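Local atomic coordinates of uncharacterized protein (Staphylococcus aureus, PDB entry 3P8A), a protein that is of unknown function but carries a glyoxalase-like domain, which places it in the vicinal oxygen chelate (VOC) family. Residues 118-121 with 122-126. Sequence-based numbering, arbitrary orientation.
Sequences EAVK and NKLQS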
loop_
_atom_site.group_PDB
_atom_site.type_symbol
_atom_site.label_atom_id
_atom_site.label_comp_id
_atom_site.label_asym_id
_atom_site.label_seq_id
_atom_site.Cartn_x
_atom_site.Cartn_y
_atom_site.Cartn_z
ATOM N N GLU A 118 -9.774 -7.306 -14.206
ATOM C CA GLU A 118 -11.128 -7.305 -14.764
ATOM C C GLU A 118 -12.044 -8.269 -14.022
ATOM O O GLU A 118 -13.202 -7.934 -13.819
ATOM C CB GLU A 118 -11.118 -7.590 -16.279
ATOM C CG GLU A 118 -10.986 -6.329 -17.119
ATOM C CD GLU A 118 -12.154 -5.365 -17.007
ATOM O OE1 GLU A 118 -13.300 -5.769 -17.316
ATOM O OE2 GLU A 118 -11.920 -4.202 -16.605
ATOM N N ALA A 119 -11.517 -9.447 -13.617
ATOM C CA ALA A 119 -12.198 -10.459 -12.805
ATOM C C ALA A 119 -12.461 -9.893 -11.409
ATOM O O ALA A 119 -13.508 -10.176 -10.826
ATOM C CB ALA A 119 -11.348 -11.709 -12.693
ATOM N N VAL A 120 -11.515 -9.090 -10.875
ATOM C CA VAL A 120 -11.694 -8.420 -9.592
ATOM C C VAL A 120 -12.809 -7.407 -9.737
ATOM O O VAL A 120 -13.713 -7.410 -8.906
ATOM C CB VAL A 120 -10.383 -7.810 -9.001
ATOM C CG1 VAL A 120 -10.679 -6.866 -7.844
ATOM C CG2 VAL A 120 -9.456 -8.911 -8.533
ATOM N N LYS A 121 -12.780 -6.581 -10.803
ATOM C CA LYS A 121 -13.811 -5.581 -11.054
ATOM C C LYS A 121 -15.206 -6.238 -11.172
ATOM O O LYS A 121 -16.154 -5.765 -10.547
ATOM C CB LYS A 121 -13.473 -4.738 -12.291
ATOM C CG LYS A 121 -14.528 -3.687 -12.603
ATOM C CD LYS A 121 -14.246 -2.943 -13.867
ATOM C CE LYS A 121 -15.325 -1.920 -14.110
ATOM N NZ LYS A 121 -14.899 -0.900 -15.098
ATOM N N ASN A 122 -15.301 -7.334 -11.922
ATOM C CA ASN A 122 -16.559 -8.061 -12.110
ATOM C C ASN A 122 -17.069 -8.655 -10.796
ATOM O O ASN A 122 -18.258 -8.555 -10.532
ATOM C CB ASN A 122 -16.435 -9.146 -13.205
ATOM C CG ASN A 122 -16.130 -8.613 -14.584
ATOM O OD1 ASN A 122 -16.483 -7.477 -14.939
ATOM N ND2 ASN A 122 -15.416 -9.410 -15.373
ATOM N N LYS A 123 -16.163 -9.212 -9.953
ATOM C CA LYS A 123 -16.527 -9.790 -8.669
ATOM C C LYS A 123 -17.065 -8.718 -7.719
ATOM O O LYS A 123 -18.061 -8.956 -7.025
ATOM C CB LYS A 123 -15.341 -10.559 -8.049
ATOM C CG LYS A 123 -15.636 -11.291 -6.731
ATOM C CD LYS A 123 -15.174 -10.473 -5.526
ATOM C CE LYS A 123 -15.317 -11.191 -4.205
ATOM N NZ LYS A 123 -15.208 -10.231 -3.082
ATOM N N LEU A 124 -16.407 -7.544 -7.673
ATOM C CA LEU A 124 -16.856 -6.474 -6.779
ATOM C C LEU A 124 -18.171 -5.899 -7.275
ATOM O O LEU A 124 -19.082 -5.680 -6.478
ATOM C CB LEU A 124 -15.785 -5.384 -6.610
ATOM C CG LEU A 124 -14.492 -5.769 -5.888
ATOM C CD1 LEU A 124 -13.477 -4.653 -6.014
ATOM C CD2 LEU A 124 -14.738 -6.059 -4.403
ATOM N N GLN A 125 -18.285 -5.705 -8.597
ATOM C CA GLN A 125 -19.503 -5.201 -9.236
ATOM C C GLN A 125 -20.689 -6.165 -9.084
ATOM O O GLN A 125 -21.820 -5.690 -8.930
ATOM C CB GLN A 125 -19.262 -4.824 -10.701
ATOM C CG GLN A 125 -18.427 -3.540 -10.825
ATOM C CD GLN A 125 -18.459 -2.921 -12.194
ATOM O OE1 GLN A 125 -18.342 -1.701 -12.346
ATOM N NE2 GLN A 125 -18.642 -3.734 -13.218
ATOM N N SER A 126 -20.422 -7.488 -8.997
ATOM C CA SER A 126 -21.481 -8.500 -8.789
ATOM C C SER A 126 -21.992 -8.472 -7.338
ATOM O O SER A 126 -23.006 -9.092 -7.033
ATOM C CB SER A 126 -20.976 -9.890 -9.150
ATOM O OG SER A 126 -20.097 -10.383 -8.150
#
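Lys121 and Gln125 sit one turn apart on helix 117-125, and their side chains run across each other at a slant. The lysine is stretched out from the start, CG opposite its own backbone N (chi1 179°) and every later torsion close to 180°, which brings CE within 3.5 Å of Gln125 OE1 as NZ carries on to the carbonyl oxygen of Gly133. The glutamine amide therefore rests against the aliphatic shaft of the lysine, and both side chains also touch Val131 on strand 130-139.

On the apolar face, Val120 and Leu124 run alongside each other in the same direction, with Val120 CG1 4.0 Å from Leu124 CD1. Both are buried and both pack on Phe167 of strand 166-170; from strand 147-155, Leu152 meets the valine and Ile154 the leucine.

Four i to i+4 backbone bonds join 118-121 to 122-126. Leu124 N reaches Val120 O and Lys123 N reaches Ala119 O, each at 3.0 Å; Gln125 N to Lys121 O and Asn122 N to Glu118 O are both 2.9 Å. Ser126 N continues the ladder onto Asn122 O. The Asn122 carboxamide stays near Glu118 O, but ND2 is badly aimed for a hydrogen bond. Ser126 OG donates back to Lys123 O, three residues earlier, at 2.7 Å, while Lys123 NZ forms a salt bridge with Glu127.

The chemistry is that of an amphipathic helix lying on a sheet: valine and leucine bury against the strands, the long lysine spans the boundary to hand its ammonium to a strand carbonyl, glutamine flanks it beside Val131, and asparagine keeps to the exposed side.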